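Local structure of HTH-type transcriptional regulator TreR (Bacillus subtilis, 2OGG) at residues Leu107-Tyr112 with Arg136-Lys141; Thr9-His14 with Arg42-Asp47. The protein represses the trehalose (trePA) operon by binding DNA and is able to bind trehalose-6-phosphate, the present chain being its effector-binding domain. One frame throughout, in Å; residues are numbered along the deposited sequence.

Overall arrangement
Both contacts belong to the UTRA effector-binding domain and reach the same six-stranded antiparallel sheet, their centres about 13 Å apart. Contact 2 comes first along the chain and closes before contact 1 opens: it pairs the outermost strand 11-19 with its neighbour 37-46. Contact 1 sets the loop between helix 101-106 and strand 114-124 against the end of strand 129-138, farther across the sheet. Strand 49-59 is hydrogen-bonded to 37-46 on one side and to 129-138 on the other. The two contacts also meet directly, L107 CD2 packing on S43 CB at 3.9 Å. The sulfate-binding strands and the loop-to-strand contact therefore share one continuous sheet.

Contact 1: residues Leu107-Tyr112 with Arg136-Lys141; sequences LDLRGY and RHRLDK
Y112 lays one face of its ring over the aliphatic part of R138, a CH-pi contact in which CG of R138 stands 4.2 Å from the centroid of the Y112 ring. The two side chains run at about a right angle, yet the Y112 ring and the R138 guanidinium are only 24° apart in plane. From the same loop as Y112, L109 adds its CD2 branch, 3.8 Å from CG of R138. The R138 chain leaves with CG opposite the backbone N (chi1 -152°) and bends at chi3, which turns the guanidinium toward the 107-112 loop. There NH1 of R138 donates to the backbone O of D108 at 2.7 Å, close to the guanidinium plane. The remaining two nitrogens take D140 side-on: NE of R138 meets OD1 of D140 at 3.0 Å, while NH2 reaches OD2 more loosely. R110 brings NE to 3.6 Å from NH1 of R138, and CD of R110 lies over a face of the R138 guanidinium. E49 of strand 49-59 forms a salt bridge with NH2 of R138 and a long, weak ion pair with R110. OH of Y112 packs 3.5 Å from CB of D140. With one carbonyl and two carboxylates around it, the charge of buried R138 is probably well compensated despite R110, and polar and aromatic contacts together tie the loop after helix 101-106 to the end of strand 129-138 within the UTRA domain.

Contact 2: residues Thr9-His14 with Arg42-Asp47; sequences TKTTVH and RSRKID. With SO4 (sulfate ion), chain C.
T12 and S43 form the hydrogen-bonded pair of an antiparallel beta ladder between strands 11-19 and 37-46, at one border of the UTRA-domain sheet. N of T12 donates to O of S43 at 3.0 Å, and N of S43 returns the bond to O of T12; farther on, N of K45 reaches O of K10. On the face that carries T12 and S43, H14 turns the edge of its imidazole to S43: NE2 of H14 lies 3.0 Å from OG of S43, a hydrogen bond in which either atom may be the donor. T11 with R44 and V13 with R42 are the flanking non-hydrogen-bonded pairs, and all four side chains share the other face. There CG2 of V13 packs on CG of R42 at 3.9 Å, and CG2 of T11 lies against CD of the same arginine. T11 and R44 run side by side in the same direction, the R44 chain bent at chi2 (-79°) so that NH1 comes back to OG1 of T11, a weak bond. The two guanidinium groups converge on a sulfate, probably from the crystallisation liquor. R42 forks around a single oxygen, NH1 of R42 meeting O4 of the sulfate at 2.8 Å and NH2 bonding to the same O4. NH2 of R44 takes O3 of the sulfate at 3.0 Å. S74, I75 and Y76 also bond to the anion. Behind this first shell, D56 pairs with R42 and D54 with R44, carboxylates that probably help position the guanidinium groups and temper their charge. An oxyanion held by paired arginines is consistent with a site for the phosphate of trehalose-6-phosphate. Behind H14, OG of S43 is also hydrogen-bonded to ND1 of H50.

Contact 1: residues Leu107-Tyr112 with Arg136-Lys141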
# COMPACT_ATOMS: atom_id res chain seq x y z
N LEU A 107 31.34 4.81 -9.52
CA LEU A 107 31.19 4.71 -8.06
C LEU A 107 32.45 4.18 -7.38
O LEU A 107 33.28 3.53 -8.00
CB LEU A 107 29.99 3.84 -7.66
CG LEU A 107 28.65 4.09 -8.35
CD1 LEU A 107 27.70 2.94 -8.04
CD2 LEU A 107 28.02 5.43 -7.92
N ASP A 108 32.62 4.52 -6.11
CA ASP A 108 33.71 3.98 -5.32
C ASP A 108 33.29 2.60 -4.81
O ASP A 108 32.64 2.48 -3.77
CB ASP A 108 34.04 4.92 -4.16
CG ASP A 108 34.14 6.38 -4.58
OD1 ASP A 108 34.81 6.67 -5.60
OD2 ASP A 108 33.61 7.26 -3.86
N LEU A 109 33.64 1.54 -5.55
CA LEU A 109 33.16 0.21 -5.20
C LEU A 109 34.05 -0.64 -4.31
O LEU A 109 33.68 -1.76 -3.95
CB LEU A 109 32.70 -0.55 -6.45
CG LEU A 109 31.44 0.05 -7.08
CD1 LEU A 109 31.16 -0.56 -8.43
CD2 LEU A 109 30.20 -0.10 -6.17
N ARG A 110 35.13 -0.05 -3.81
CA ARG A 110 36.03 -0.76 -2.90
C ARG A 110 36.28 -2.20 -3.36
O ARG A 110 36.59 -2.46 -4.52
CB ARG A 110 35.43 -0.82 -1.49
CG ARG A 110 35.19 0.51 -0.80
CD ARG A 110 34.58 0.24 0.59
NE ARG A 110 34.34 1.45 1.38
CZ ARG A 110 35.01 1.77 2.48
NH1 ARG A 110 36.01 1.01 2.90
NH2 ARG A 110 34.70 2.87 3.15
N GLY A 111 36.13 -3.13 -2.42
CA GLY A 111 36.14 -4.56 -2.72
C GLY A 111 34.73 -5.10 -2.77
O GLY A 111 34.37 -6.01 -2.03
N TYR A 112 33.86 -4.42 -3.52
CA TYR A 112 32.49 -4.88 -3.71
C TYR A 112 32.26 -5.49 -5.10
O TYR A 112 32.88 -5.08 -6.07
CB TYR A 112 31.52 -3.74 -3.43
CG TYR A 112 31.16 -3.63 -1.96
CD1 TYR A 112 30.38 -4.61 -1.34
CD2 TYR A 112 31.63 -2.57 -1.18
CE1 TYR A 112 30.03 -4.52 0.00
CE2 TYR A 112 31.28 -2.46 0.17
CZ TYR A 112 30.48 -3.44 0.75
OH TYR A 112 30.12 -3.36 2.08
N ARG A 136 20.97 1.94 -8.52
CA ARG A 136 21.94 0.90 -8.18
C ARG A 136 22.74 1.27 -6.93
O ARG A 136 23.46 2.28 -6.92
CB ARG A 136 22.88 0.68 -9.37
CG ARG A 136 22.13 0.54 -10.68
CD ARG A 136 23.05 0.28 -11.87
NE ARG A 136 23.78 -0.98 -11.75
CZ ARG A 136 23.36 -2.15 -12.22
NH1 ARG A 136 22.17 -2.23 -12.80
NH2 ARG A 136 24.12 -3.24 -12.10
N HIS A 137 22.58 0.47 -5.87
CA HIS A 137 23.27 0.72 -4.61
C HIS A 137 24.38 -0.26 -4.34
O HIS A 137 24.19 -1.46 -4.43
CB HIS A 137 22.30 0.59 -3.45
CG HIS A 137 21.12 1.50 -3.54
ND1 HIS A 137 20.09 1.29 -4.43
CD2 HIS A 137 20.79 2.60 -2.83
CE1 HIS A 137 19.18 2.24 -4.27
NE2 HIS A 137 19.57 3.03 -3.29
N ARG A 138 25.49 0.26 -3.81
CA ARG A 138 26.46 -0.57 -3.13
C ARG A 138 25.80 -1.25 -1.91
O ARG A 138 25.00 -0.64 -1.20
CB ARG A 138 27.59 0.33 -2.66
CG ARG A 138 28.93 -0.39 -2.55
CD ARG A 138 30.00 0.64 -2.31
NE ARG A 138 30.01 1.13 -0.93
CZ ARG A 138 30.97 1.90 -0.42
NH1 ARG A 138 31.99 2.31 -1.18
NH2 ARG A 138 30.88 2.33 0.84
N LEU A 139 26.17 -2.49 -1.65
CA LEU A 139 25.42 -3.31 -0.70
C LEU A 139 25.22 -2.68 0.66
O LEU A 139 24.15 -2.79 1.25
CB LEU A 139 26.05 -4.69 -0.55
CG LEU A 139 25.73 -5.61 -1.72
CD1 LEU A 139 26.39 -5.07 -2.95
CD2 LEU A 139 26.20 -7.02 -1.43
N ASP A 140 26.28 -2.13 1.23
CA ASP A 140 26.19 -1.52 2.56
C ASP A 140 25.33 -0.25 2.61
O ASP A 140 25.15 0.33 3.66
CB ASP A 140 27.58 -1.22 3.12
CG ASP A 140 28.32 -0.15 2.32
OD1 ASP A 140 28.27 -0.18 1.07
OD2 ASP A 140 28.93 0.75 2.95
N LYS A 141 24.91 0.27 1.46
CA LYS A 141 24.22 1.56 1.40
C LYS A 141 22.79 1.40 0.91
O LYS A 141 22.29 2.20 0.12
CB LYS A 141 24.97 2.53 0.48
CG LYS A 141 26.33 2.98 1.02
CD LYS A 141 26.17 3.68 2.35
CE LYS A 141 27.52 3.91 3.00
NZ LYS A 141 27.42 4.95 4.05

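Contact 2: residues Thr9-His14 with Arg42-Asp47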
# COMPACT_ATOMS: atom_id res chain seq x y z
N THR A 9 25.26 15.70 1.18
CA THR A 9 25.26 14.51 0.29
C THR A 9 25.07 14.93 -1.19
O THR A 9 23.95 15.06 -1.67
CB THR A 9 24.20 13.45 0.74
OG1 THR A 9 23.23 13.22 -0.29
CG2 THR A 9 23.52 13.88 2.05
N LYS A 10 26.19 15.16 -1.89
CA LYS A 10 26.18 15.76 -3.23
C LYS A 10 25.67 14.85 -4.36
O LYS A 10 25.93 13.65 -4.36
CB LYS A 10 27.57 16.31 -3.58
CG LYS A 10 27.57 17.39 -4.67
CD LYS A 10 28.99 17.88 -4.97
CE LYS A 10 29.71 16.95 -5.95
NZ LYS A 10 31.20 17.11 -5.89
N THR A 11 25.11 15.46 -5.39
CA THR A 11 24.55 14.74 -6.53
C THR A 11 25.24 15.23 -7.81
O THR A 11 25.11 16.39 -8.19
CB THR A 11 23.02 15.04 -6.65
OG1 THR A 11 22.32 14.29 -5.65
CG2 THR A 11 22.45 14.67 -8.03
N THR A 12 25.76 14.29 -8.58
CA THR A 12 26.53 14.60 -9.77
C THR A 12 25.84 14.02 -10.98
O THR A 12 25.67 12.80 -11.08
CB THR A 12 27.87 13.95 -9.69
OG1 THR A 12 28.50 14.31 -8.46
CG2 THR A 12 28.73 14.35 -10.89
N VAL A 13 25.60 14.88 -11.98
CA VAL A 13 24.95 14.48 -13.22
C VAL A 13 26.01 14.07 -14.23
O VAL A 13 26.78 14.90 -14.69
CB VAL A 13 24.13 15.62 -13.79
CG1 VAL A 13 23.59 15.27 -15.15
CG2 VAL A 13 23.01 15.96 -12.83
N HIS A 14 26.05 12.79 -14.57
CA HIS A 14 27.09 12.28 -15.46
C HIS A 14 26.66 12.34 -16.90
O HIS A 14 27.37 12.87 -17.71
CB HIS A 14 27.52 10.86 -15.09
CG HIS A 14 28.18 10.77 -13.75
ND1 HIS A 14 29.52 11.06 -13.56
CD2 HIS A 14 27.67 10.53 -12.52
CE1 HIS A 14 29.80 10.96 -12.27
NE2 HIS A 14 28.68 10.72 -11.62
N ARG A 42 22.94 9.79 -12.85
CA ARG A 42 23.53 10.53 -11.73
C ARG A 42 24.18 9.59 -10.75
O ARG A 42 23.65 8.50 -10.50
CB ARG A 42 22.45 11.29 -10.98
CG ARG A 42 21.86 12.39 -11.77
CD ARG A 42 20.66 13.03 -11.10
NE ARG A 42 19.49 12.16 -11.07
CZ ARG A 42 18.44 12.39 -10.27
NH1 ARG A 42 18.53 13.36 -9.34
NH2 ARG A 42 17.43 11.54 -10.23
N SER A 43 25.11 10.11 -9.98
CA SER A 43 25.65 9.36 -8.86
C SER A 43 25.45 10.19 -7.62
O SER A 43 25.33 11.41 -7.72
CB SER A 43 27.15 9.08 -9.06
OG SER A 43 27.96 10.19 -8.72
N ARG A 44 25.32 9.53 -6.47
CA ARG A 44 25.14 10.22 -5.20
C ARG A 44 26.37 10.00 -4.34
O ARG A 44 26.72 8.87 -4.05
CB ARG A 44 23.94 9.65 -4.44
CG ARG A 44 22.71 9.41 -5.25
CD ARG A 44 21.97 10.70 -5.47
NE ARG A 44 20.77 10.48 -6.28
CZ ARG A 44 19.75 11.33 -6.36
NH1 ARG A 44 19.79 12.47 -5.69
NH2 ARG A 44 18.70 11.03 -7.10
N LYS A 45 26.88 11.08 -3.75
CA LYS A 45 28.08 11.01 -2.93
C LYS A 45 27.66 11.22 -1.48
O LYS A 45 27.15 12.29 -1.12
CB LYS A 45 29.08 12.09 -3.38
CG LYS A 45 30.41 12.15 -2.63
CD LYS A 45 31.32 13.20 -3.26
CE LYS A 45 32.36 13.75 -2.28
NZ LYS A 45 32.94 15.04 -2.77
N ILE A 46 27.61 10.12 -0.74
CA ILE A 46 27.21 10.16 0.66
C ILE A 46 28.48 10.17 1.47
O ILE A 46 29.17 9.16 1.61
CB ILE A 46 26.30 8.97 1.01
CG1 ILE A 46 25.07 9.00 0.09
CG2 ILE A 46 25.97 8.95 2.52
CD1 ILE A 46 24.13 7.82 0.19
N ASP A 47 28.88 11.38 1.84
CA ASP A 47 30.28 11.68 2.08
C ASP A 47 31.05 10.60 2.85
O ASP A 47 30.49 9.90 3.70
CB ASP A 47 30.49 13.12 2.60
CG ASP A 47 30.40 14.18 1.48
OD1 ASP A 47 31.18 15.17 1.53
OD2 ASP A 47 29.54 14.05 0.56
S SO4 C . 15.14 12.37 -7.39
O1 SO4 C . 14.49 11.29 -8.12
O2 SO4 C . 14.17 13.22 -6.72
O3 SO4 C . 15.98 11.87 -6.31
O4 SO4 C . 15.89 13.12 -8.37
O HOH W 1 33.71 14.82 -6.01